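Local structure of leucine aminopeptidase 2 (Saccharomyces cerevisiae, 2XQ0) at residues Y271-M276 / G587-V592; T285-A290 / Q555-V560; D65-D70 / P156-P161; S20-Y25 / E95-R100. The protein is a zinc-dependent aminopeptidase of the M1 family that preferentially cleaves di- and tripeptides and, in vitro, shows weak epoxide hydrolase activity toward leukotriene A4. All coordinates share one frame; numbering follows the deposited sequence.

In the fold
The four contacts form two pairs, and their chemistry follows their place in the fold. Contacts 1 and 2 both join the peptidase domain to the C-terminal helical domain through helix starts, and they touch each other through the K590–E558 salt bridge. Contact 1 is buried and lines the inhibitor site, whereas contact 2, farther from the centre of the chain, is partly exposed and relies on small side chains and a bridging water. Contacts 3 and 4 lie in the N-terminal domain, about 8 Å apart between centres, with centres about 27 to 40 Å from those of the other pair. Both are buried and combine leucine packing with hydrogen bonds; D70 of contact 3 accepts from the backbone of L22 in contact 4, which links the two.

Contact 1: Y271-M276 / G587-V592; sequences YPYGGM and GRMKFV. With BES (2-(3-amino-2-hydroxy-4-phenyl-butyrylamino)-4-methyl-pentanoic acid), chain B.
M589 and P272 bring the C-terminal helical domain against the substrate-binding loop of the peptidase domain, and the tight part of their meeting centres on Y273. The M589 chain bends at its last torsion (chi3 -67°), which carries CE over one face of the Y273 ring, 3.8 Å from M589 CE to the ring centroid: a CH-pi contact. Over the opposite face lies the phenyl group of bestatin, with its C12 3.4 Å from Y273 CE1. Replacing Y273 by an alanine would probably leave both the methionine methyl and the inhibitor's phenyl ring without the wall that now separates them. Close by, the R588 guanidinium is layered between K590 CD on one face and G274 CA on the other, 3.4 Å separating R588 NE from G274 CA; a side chain at G274 would run into the arginine. The backbone bond from M589 N to P272 O (3.0 Å) ties down the first turn of the helix. Toward solvent the fit is looser: a water bridges P272 O and K590 N, and the exposed K590 extends to a salt bridge with E558. On the inhibitor side, G274 N donates to bestatin O4 at 2.6 Å. G275 N adds a weak bond to that oxygen. The turn leading into M276 and E277 is this enzyme's version, GGMES, of the GXMEN exopeptidase motif of M1 aminopeptidases, lining the substrate cleft.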
# COMPACT_ATOMS: atom_id res chain seq x y z
N TYR A 271 4.28 -12.20 -2.05
CA TYR A 271 3.59 -10.93 -2.16
C TYR A 271 4.36 -9.81 -1.42
O TYR A 271 4.68 -9.95 -0.24
CB TYR A 271 2.15 -11.05 -1.66
CG TYR A 271 1.33 -9.84 -1.99
CD1 TYR A 271 0.94 -9.58 -3.30
CD2 TYR A 271 0.94 -8.95 -1.00
CE1 TYR A 271 0.19 -8.47 -3.61
CE2 TYR A 271 0.20 -7.83 -1.30
CZ TYR A 271 -0.17 -7.59 -2.61
OH TYR A 271 -0.91 -6.49 -2.90
N PRO A 272 4.65 -8.70 -2.11
CA PRO A 272 5.60 -7.70 -1.60
C PRO A 272 5.01 -6.54 -0.79
O PRO A 272 5.77 -5.81 -0.15
CB PRO A 272 6.23 -7.15 -2.89
CG PRO A 272 5.10 -7.23 -3.89
CD PRO A 272 4.24 -8.41 -3.50
N TYR A 273 3.69 -6.36 -0.81
CA TYR A 273 3.09 -5.29 -0.03
C TYR A 273 2.29 -5.89 1.10
O TYR A 273 2.16 -7.11 1.19
CB TYR A 273 2.23 -4.39 -0.92
CG TYR A 273 3.03 -3.76 -2.03
CD1 TYR A 273 3.67 -2.54 -1.84
CD2 TYR A 273 3.19 -4.40 -3.25
CE1 TYR A 273 4.43 -1.98 -2.85
CE2 TYR A 273 3.94 -3.84 -4.26
CZ TYR A 273 4.56 -2.63 -4.06
OH TYR A 273 5.32 -2.07 -5.07
N GLY A 274 1.78 -5.04 1.99
CA GLY A 274 0.99 -5.50 3.11
C GLY A 274 -0.40 -5.76 2.55
O GLY A 274 -1.07 -6.71 2.92
N GLY A 275 -0.81 -4.93 1.60
CA GLY A 275 -2.12 -5.08 1.00
C GLY A 275 -2.28 -4.17 -0.19
O GLY A 275 -1.47 -3.27 -0.38
N MET A 276 -3.31 -4.42 -1.00
CA MET A 276 -3.61 -3.55 -2.14
C MET A 276 -5.11 -3.52 -2.22
O MET A 276 -5.75 -4.58 -2.25
CB MET A 276 -3.03 -4.09 -3.44
CG MET A 276 -3.42 -3.29 -4.68
SD MET A 276 -2.94 -1.53 -4.61
CE MET A 276 -4.21 -0.77 -5.63
N GLY A 587 8.25 -12.69 1.73
CA GLY A 587 8.52 -11.87 0.56
C GLY A 587 8.09 -10.42 0.71
O GLY A 587 8.39 -9.57 -0.13
N ARG A 588 7.38 -10.12 1.79
CA ARG A 588 6.93 -8.75 2.05
C ARG A 588 8.12 -7.80 2.16
O ARG A 588 8.98 -7.98 3.01
CB ARG A 588 6.08 -8.70 3.33
CG ARG A 588 5.44 -7.34 3.57
CD ARG A 588 4.42 -7.42 4.70
NE ARG A 588 3.82 -6.12 4.97
CZ ARG A 588 3.03 -5.85 6.00
NH1 ARG A 588 2.73 -6.80 6.87
NH2 ARG A 588 2.54 -4.63 6.16
N MET A 589 8.15 -6.77 1.31
CA MET A 589 9.32 -5.88 1.25
C MET A 589 9.71 -5.34 2.61
O MET A 589 10.89 -5.32 2.97
CB MET A 589 9.10 -4.73 0.26
CG MET A 589 9.43 -5.10 -1.17
SD MET A 589 9.29 -3.74 -2.35
CE MET A 589 7.52 -3.42 -2.32
N LYS A 590 8.71 -4.92 3.38
CA LYS A 590 8.97 -4.31 4.69
C LYS A 590 9.87 -5.17 5.59
O LYS A 590 10.57 -4.64 6.44
CB LYS A 590 7.66 -3.96 5.40
CG LYS A 590 7.27 -4.90 6.53
CD LYS A 590 5.92 -4.53 7.18
CE LYS A 590 6.03 -3.32 8.09
NZ LYS A 590 4.83 -3.20 8.98
N PHE A 591 9.85 -6.50 5.40
CA PHE A 591 10.71 -7.39 6.19
C PHE A 591 11.96 -7.81 5.43
O PHE A 591 13.07 -7.82 6.00
CB PHE A 591 9.96 -8.65 6.63
CG PHE A 591 8.68 -8.37 7.36
CD1 PHE A 591 8.66 -7.52 8.45
CD2 PHE A 591 7.49 -8.97 6.96
CE1 PHE A 591 7.48 -7.26 9.12
CE2 PHE A 591 6.31 -8.72 7.63
CZ PHE A 591 6.30 -7.87 8.70
N VAL A 592 11.78 -8.14 4.16
CA VAL A 592 12.85 -8.61 3.29
C VAL A 592 13.99 -7.60 3.10
O VAL A 592 15.16 -7.94 3.31
CB VAL A 592 12.29 -9.04 1.92
CG1 VAL A 592 13.40 -9.31 0.91
CG2 VAL A 592 11.40 -10.27 2.08
N2 BES B . -1.83 0.27 -2.42
C1 BES B . -1.06 0.63 -1.25
C6 BES B . 0.38 0.12 -1.38
C7 BES B . 1.06 0.80 -2.55
C8 BES B . 0.96 2.18 -2.70
C12 BES B . 1.77 0.05 -3.48
C9 BES B . 1.58 2.81 -3.78
C11 BES B . 2.39 0.68 -4.56
C10 BES B . 2.29 2.06 -4.71
C2 BES B . -1.70 0.07 0.03
O2 BES B . -3.06 0.47 0.25
C3 BES B . -0.85 0.52 1.18
O3 BES B . -0.86 1.70 1.55
N1 BES B . -0.14 -0.49 1.66
C4 BES B . 0.80 -0.48 2.76
C13 BES B . -0.03 -0.98 3.93
C14 BES B . 0.03 -0.06 5.14
C15 BES B . -1.17 -0.30 6.04
C16 BES B . 0.13 1.41 4.73
C5 BES B . 1.85 -1.50 2.42
O1 BES B . 3.00 -1.37 2.91
O4 BES B . 1.54 -2.44 1.66
O HOH W 1 6.15 -4.10 2.03

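Contact 2: T285-A290 / Q555-V560; sequences TPTLLA and QNAEVV. Unlike the reference sequence in segment 285-290: L289 (reference Ile).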
# COMPACT_ATOMS: atom_id res chain seq x y z
N THR A 285 -1.11 -9.76 2.26
CA THR A 285 0.06 -10.59 2.59
C THR A 285 -0.36 -11.67 3.59
O THR A 285 -1.13 -11.42 4.52
CB THR A 285 1.21 -9.72 3.20
OG1 THR A 285 2.31 -10.55 3.60
CG2 THR A 285 0.72 -8.92 4.41
N PRO A 286 0.14 -12.90 3.39
CA PRO A 286 -0.12 -13.99 4.34
C PRO A 286 0.53 -13.73 5.69
O PRO A 286 0.17 -14.39 6.67
CB PRO A 286 0.56 -15.21 3.69
CG PRO A 286 0.97 -14.78 2.34
CD PRO A 286 1.01 -13.30 2.27
N THR A 287 1.47 -12.79 5.75
CA THR A 287 2.08 -12.46 7.03
C THR A 287 1.08 -11.72 7.90
O THR A 287 1.40 -11.36 9.02
CB THR A 287 3.36 -11.61 6.89
OG1 THR A 287 3.05 -10.36 6.28
CG2 THR A 287 4.41 -12.35 6.04
N LEU A 288 -0.12 -11.49 7.39
CA LEU A 288 -1.16 -10.93 8.24
C LEU A 288 -1.67 -12.00 9.19
O LEU A 288 -2.23 -11.69 10.24
CB LEU A 288 -2.34 -10.39 7.42
CG LEU A 288 -2.16 -9.08 6.64
CD1 LEU A 288 -3.53 -8.46 6.34
CD2 LEU A 288 -1.31 -8.12 7.45
N LEU A 289 -1.49 -13.26 8.82
CA LEU A 289 -1.96 -14.35 9.66
C LEU A 289 -1.00 -14.64 10.80
O LEU A 289 0.10 -15.14 10.59
CB LEU A 289 -2.18 -15.62 8.84
CG LEU A 289 -3.60 -15.73 8.29
CD1 LEU A 289 -3.85 -14.62 7.27
CD2 LEU A 289 -3.81 -17.10 7.70
N ALA A 290 -1.45 -14.33 12.01
CA ALA A 290 -0.63 -14.49 13.20
C ALA A 290 -1.25 -15.51 14.16
O ALA A 290 -0.66 -15.86 15.18
CB ALA A 290 -0.45 -13.15 13.89
N GLN A 555 4.15 -16.15 16.63
CA GLN A 555 3.86 -16.45 15.23
C GLN A 555 3.51 -15.18 14.44
O GLN A 555 3.01 -15.26 13.33
CB GLN A 555 2.71 -17.44 15.13
CG GLN A 555 2.79 -18.58 16.10
CD GLN A 555 1.95 -19.75 15.66
OE1 GLN A 555 1.14 -20.28 16.44
NE2 GLN A 555 2.11 -20.16 14.41
N ASN A 556 3.77 -14.02 15.04
CA ASN A 556 3.54 -12.73 14.39
C ASN A 556 4.80 -12.27 13.68
O ASN A 556 5.79 -11.96 14.31
CB ASN A 556 3.10 -11.68 15.42
CG ASN A 556 2.67 -10.35 14.77
OD1 ASN A 556 3.27 -9.89 13.81
ND2 ASN A 556 1.63 -9.74 15.32
N ALA A 557 4.75 -12.22 12.35
CA ALA A 557 5.92 -11.87 11.55
C ALA A 557 6.49 -10.51 11.91
O ALA A 557 7.67 -10.24 11.70
CB ALA A 557 5.58 -11.91 10.06
N GLU A 558 5.63 -9.63 12.42
CA GLU A 558 6.06 -8.29 12.81
C GLU A 558 6.96 -8.33 14.04
O GLU A 558 7.96 -7.61 14.11
CB GLU A 558 4.85 -7.40 13.14
CG GLU A 558 4.00 -7.03 11.95
CD GLU A 558 4.51 -5.78 11.26
OE1 GLU A 558 5.52 -5.22 11.73
OE2 GLU A 558 3.89 -5.37 10.26
N VAL A 559 6.58 -9.14 15.02
CA VAL A 559 7.37 -9.30 16.23
C VAL A 559 8.59 -10.16 15.95
O VAL A 559 9.69 -9.86 16.41
CB VAL A 559 6.57 -9.97 17.35
CG1 VAL A 559 7.51 -10.34 18.50
CG2 VAL A 559 5.42 -9.07 17.84
N VAL A 560 8.39 -11.24 15.21
CA VAL A 560 9.49 -12.11 14.84
C VAL A 560 10.59 -11.31 14.15
O VAL A 560 11.77 -11.52 14.42
CB VAL A 560 9.01 -13.27 13.94
CG1 VAL A 560 10.19 -13.92 13.24
CG2 VAL A 560 8.21 -14.28 14.76
O HOH W 2 2.16 -12.79 11.25
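Two first torsions place the polar groups of T287 and N556 and leave T287 CB and the CA and CB of N556 to face A557 and A290. In T287, OG1 sits between the backbone N and the carbonyl carbon (chi1 62°), where it donates to T285 OG1 at 2.8 Å, while T287 CB rests 3.9 Å from the methyl CB of A557. N556 swings its amide carbon away from its own N (chi1 -173°), which lets OD1 reach forward to E558 N at 2.8 Å, the donor lying in the plane of the amide carbonyl. That is an N-cap: the asparagine closes the start of helix 557-569 of the C-terminal helical domain, and its ND2 bonds to N295, in the same peptidase-domain loop that carries 285-290. A290 CB points at this helix start and packs 4.0 Å from N556 CA; at the exposed margin Q555 CB lies 3.7 Å from A290 O. No direct polar bond joins the two segments. Instead A557 N donates to a water at 2.9 Å, and this water gives a hydrogen bond to T287 O or, weakly, to L289 O. With further acceptors around it, the water probably cannot serve all of them at once.

Contact 3: D65-D70 / P156-P161; sequences DELHLD and PCFDTP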
# COMPACT_ATOMS: atom_id res chain seq x y z
N ASP A 65 -6.22 13.91 -36.04
CA ASP A 65 -6.73 13.48 -34.74
C ASP A 65 -6.27 12.06 -34.41
O ASP A 65 -6.50 11.13 -35.17
CB ASP A 65 -8.25 13.56 -34.69
CG ASP A 65 -8.76 13.87 -33.30
OD1 ASP A 65 -9.68 13.17 -32.82
OD2 ASP A 65 -8.21 14.80 -32.67
N GLU A 66 -5.61 11.92 -33.27
CA GLU A 66 -5.04 10.64 -32.88
C GLU A 66 -5.43 10.26 -31.46
O GLU A 66 -5.68 11.13 -30.63
CB GLU A 66 -3.51 10.70 -32.97
CG GLU A 66 -2.95 10.68 -34.37
CD GLU A 66 -1.46 10.93 -34.39
OE1 GLU A 66 -0.81 10.64 -35.43
OE2 GLU A 66 -0.92 11.41 -33.37
N LEU A 67 -5.48 8.96 -31.22
CA LEU A 67 -5.57 8.40 -29.87
C LEU A 67 -4.14 8.15 -29.45
O LEU A 67 -3.37 7.60 -30.23
CB LEU A 67 -6.26 7.04 -29.90
CG LEU A 67 -7.71 6.79 -29.49
CD1 LEU A 67 -7.99 7.30 -28.08
CD2 LEU A 67 -8.66 7.40 -30.50
N HIS A 68 -3.79 8.52 -28.22
CA HIS A 68 -2.49 8.21 -27.66
C HIS A 68 -2.76 7.41 -26.39
O HIS A 68 -3.42 7.91 -25.47
CB HIS A 68 -1.73 9.47 -27.27
CG HIS A 68 -1.30 10.32 -28.42
ND1 HIS A 68 -0.75 11.57 -28.25
CD2 HIS A 68 -1.36 10.11 -29.76
CE1 HIS A 68 -0.46 12.09 -29.43
NE2 HIS A 68 -0.83 11.22 -30.36
N LEU A 69 -2.27 6.18 -26.33
CA LEU A 69 -2.42 5.37 -25.11
C LEU A 69 -1.06 5.01 -24.51
O LEU A 69 -0.03 5.06 -25.20
CB LEU A 69 -3.26 4.11 -25.36
CG LEU A 69 -4.72 4.19 -25.85
CD1 LEU A 69 -5.40 2.82 -25.82
CD2 LEU A 69 -5.54 5.13 -25.04
N ASP A 70 -1.08 4.67 -23.22
CA ASP A 70 0.11 4.26 -22.48
C ASP A 70 0.31 2.78 -22.74
O ASP A 70 -0.66 2.04 -22.77
CB ASP A 70 -0.16 4.42 -20.97
CG ASP A 70 -0.13 5.87 -20.49
OD1 ASP A 70 0.93 6.51 -20.63
OD2 ASP A 70 -1.15 6.34 -19.92
N PRO A 156 -3.03 -1.90 -22.78
CA PRO A 156 -2.94 -0.51 -23.25
C PRO A 156 -4.14 0.27 -22.73
O PRO A 156 -5.26 -0.23 -22.76
CB PRO A 156 -2.96 -0.65 -24.77
CG PRO A 156 -3.62 -1.97 -25.04
CD PRO A 156 -3.39 -2.85 -23.84
N CYS A 157 -3.90 1.47 -22.20
CA CYS A 157 -4.97 2.21 -21.59
C CYS A 157 -4.61 3.67 -21.33
O CYS A 157 -3.48 4.10 -21.58
CB CYS A 157 -5.37 1.55 -20.26
SG CYS A 157 -4.01 1.41 -19.05
N PHE A 158 -5.58 4.43 -20.85
CA PHE A 158 -5.29 5.76 -20.34
C PHE A 158 -4.87 5.57 -18.89
O PHE A 158 -5.70 5.63 -17.98
CB PHE A 158 -6.53 6.63 -20.42
CG PHE A 158 -7.01 6.89 -21.82
CD1 PHE A 158 -6.31 7.73 -22.66
CD2 PHE A 158 -8.16 6.30 -22.29
CE1 PHE A 158 -6.76 7.99 -23.95
CE2 PHE A 158 -8.62 6.56 -23.58
CZ PHE A 158 -7.91 7.40 -24.41
N ASP A 159 -3.58 5.31 -18.68
CA ASP A 159 -3.07 4.90 -17.36
C ASP A 159 -2.83 6.10 -16.44
O ASP A 159 -1.68 6.43 -16.08
CB ASP A 159 -1.78 4.06 -17.50
CG ASP A 159 -1.38 3.38 -16.20
OD1 ASP A 159 -2.15 3.42 -15.22
OD2 ASP A 159 -0.28 2.77 -16.15
N THR A 160 -3.93 6.74 -16.04
CA THR A 160 -3.87 7.87 -15.11
C THR A 160 -5.02 7.75 -14.11
O THR A 160 -6.10 7.27 -14.45
CB THR A 160 -3.89 9.25 -15.86
OG1 THR A 160 -4.26 10.29 -14.95
CG2 THR A 160 -4.86 9.23 -17.00
N PRO A 161 -4.79 8.15 -12.85
CA PRO A 161 -5.90 8.05 -11.90
C PRO A 161 -7.00 9.09 -12.18
O PRO A 161 -8.07 9.01 -11.57
CB PRO A 161 -5.23 8.24 -10.55
CG PRO A 161 -3.92 8.92 -10.84
CD PRO A 161 -3.50 8.41 -12.20
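The F158 ring is the flat group to which L67 and L69 fit themselves. L69 CD2 stands over one face, 3.4 Å from the ring centroid and 17° off the normal, a close CH-pi contact. L67 CD1 comes instead to the rim, near the ring plane, 3.7 Å from F158 CZ, its side chain crossing that of F158 at about a right angle. With CG beside the backbone N (chi1 -64°), F158 turns its ring back toward L67 and L69, although the side chain leaves the backbone heading away from the strand. H68, on the same strand, offers the edge of its ring to E66, bonding through NE2 to OE2 in the ring plane.

Strand 66-69 is the outermost strand of the large N-terminal sheet. At D70 a single antiparallel bridge pairs it with C157 in hydrogen-bonded fashion. D70 N gives C157 O a good bond (3.0 Å), while the return from C157 N to D70 O is weak. The D70 carboxylate then takes over: its OD2 receives D159 N at 2.9 Å through the anti lone pair. This fastens a loop that makes successive inverse gamma turns at F158 and D159.

D70 is buried, yet OD1 accepts from L22 N, and OD2 probably also bonds T21 OG1, modelled unusually close. The D159 carboxylate, turned 81° from that of D70, has a salt bridge to R152. The N-H donors around D70 and the salt bridge of D159 would probably favour the ionised forms, even though the two carboxylates lie close.

Contact 4: S20-Y25 / E95-R100; sequences STLSNY and EPLGSR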
# COMPACT_ATOMS: atom_id res chain seq x y z
N SER A 20 2.45 12.00 -15.60
CA SER A 20 2.99 10.63 -15.63
C SER A 20 2.34 9.76 -16.70
O SER A 20 2.64 8.57 -16.77
CB SER A 20 2.81 9.94 -14.27
OG SER A 20 3.55 10.61 -13.26
N THR A 21 1.45 10.33 -17.51
CA THR A 21 0.85 9.55 -18.61
C THR A 21 1.28 10.12 -19.96
O THR A 21 1.48 11.33 -20.10
CB THR A 21 -0.69 9.51 -18.54
OG1 THR A 21 -1.20 8.76 -19.65
CG2 THR A 21 -1.28 10.89 -18.61
N LEU A 22 1.42 9.24 -20.94
CA LEU A 22 1.74 9.66 -22.30
C LEU A 22 0.46 9.73 -23.12
O LEU A 22 0.48 10.04 -24.31
CB LEU A 22 2.71 8.66 -22.93
CG LEU A 22 4.05 8.52 -22.22
CD1 LEU A 22 4.95 7.49 -22.91
CD2 LEU A 22 4.74 9.87 -22.15
N SER A 23 -0.67 9.43 -22.48
CA SER A 23 -1.95 9.35 -23.18
C SER A 23 -2.55 10.75 -23.38
O SER A 23 -2.16 11.70 -22.70
CB SER A 23 -2.93 8.46 -22.43
OG SER A 23 -3.44 9.13 -21.28
N ASN A 24 -3.48 10.89 -24.31
CA ASN A 24 -4.14 12.19 -24.44
C ASN A 24 -5.54 12.12 -23.84
O ASN A 24 -6.55 12.32 -24.51
CB ASN A 24 -4.12 12.75 -25.87
CG ASN A 24 -4.69 11.80 -26.92
OD1 ASN A 24 -5.03 10.65 -26.65
ND2 ASN A 24 -4.77 12.30 -28.14
N TYR A 25 -5.56 11.84 -22.55
CA TYR A 25 -6.80 11.51 -21.87
C TYR A 25 -7.77 12.69 -21.75
O TYR A 25 -8.98 12.49 -21.64
CB TYR A 25 -6.51 10.94 -20.48
CG TYR A 25 -5.95 11.95 -19.50
CD1 TYR A 25 -6.79 12.58 -18.58
CD2 TYR A 25 -4.60 12.28 -19.49
CE1 TYR A 25 -6.28 13.49 -17.66
CE2 TYR A 25 -4.09 13.20 -18.59
CZ TYR A 25 -4.94 13.78 -17.66
OH TYR A 25 -4.43 14.67 -16.75
N GLU A 95 11.92 6.51 -20.80
CA GLU A 95 11.85 6.23 -19.38
C GLU A 95 11.45 7.49 -18.63
O GLU A 95 11.74 8.60 -19.08
CB GLU A 95 13.17 5.68 -18.87
CG GLU A 95 13.69 4.51 -19.70
CD GLU A 95 12.88 3.25 -19.51
OE1 GLU A 95 12.06 3.20 -18.57
OE2 GLU A 95 13.08 2.29 -20.28
N PRO A 96 10.75 7.32 -17.50
CA PRO A 96 10.33 6.02 -17.02
C PRO A 96 8.89 5.74 -17.43
O PRO A 96 8.30 4.81 -16.88
CB PRO A 96 10.39 6.18 -15.50
CG PRO A 96 10.02 7.60 -15.29
CD PRO A 96 10.50 8.38 -16.49
N LEU A 97 8.32 6.49 -18.37
CA LEU A 97 6.88 6.39 -18.61
C LEU A 97 6.42 5.33 -19.62
O LEU A 97 5.23 5.01 -19.68
CB LEU A 97 6.28 7.75 -18.98
CG LEU A 97 6.41 8.85 -17.91
CD1 LEU A 97 5.74 10.10 -18.38
CD2 LEU A 97 5.84 8.37 -16.55
N GLY A 98 7.34 4.81 -20.43
CA GLY A 98 7.01 3.74 -21.36
C GLY A 98 6.90 4.11 -22.84
O GLY A 98 7.51 5.08 -23.31
N SER A 99 6.10 3.32 -23.57
CA SER A 99 6.01 3.44 -25.02
C SER A 99 4.63 3.92 -25.41
O SER A 99 3.65 3.22 -25.23
CB SER A 99 6.29 2.09 -25.70
OG SER A 99 7.59 1.61 -25.38
N ARG A 100 4.54 5.12 -25.96
CA ARG A 100 3.24 5.64 -26.36
C ARG A 100 2.71 4.86 -27.56
O ARG A 100 3.43 4.62 -28.51
CB ARG A 100 3.34 7.13 -26.70
CG ARG A 100 2.02 7.75 -27.15
CD ARG A 100 2.22 9.21 -27.61
NE ARG A 100 2.36 10.14 -26.49
CZ ARG A 100 3.42 10.90 -26.26
NH1 ARG A 100 4.46 10.85 -27.08
NH2 ARG A 100 3.46 11.72 -25.22
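L97 is the first residue of 95-100 to meet the other loop: its CD2 presses on S20 O at 3.2 Å, and its CD1 lies 3.9 Å from L22 CD2, the two leucines crossing at a slant. G98 follows, forming a classic beta bulge with L97; its positive phi (107°) would jam any side chain against the preceding carbonyl, and G98 O meets L22 CD1 at 3.5 Å. S99 turns its side chain away, and its carbonyl bonds to T71. R100 then folds back over L22. Its chain is bent at chi3 (-77°), which brings NE edge-on to L22 O at 2.9 Å, with the N-H lying in the carbonyl plane and aimed at a lone pair. NH2 of the same guanidinium lies against L22 CD2 at 3.8 Å, and NH1 makes a salt bridge to E91. With a leucine in place of R100, L22 O would probably lose its hydrogen-bond donor and E91 its charged mate. The L22 backbone is thus gripped at both ends, by R100 NE at its O and by D70 OD1 at its N, while its side chain is buried against L97 and G98: polar bonds fix this N-terminal-domain loop, and leucine packing fills in between.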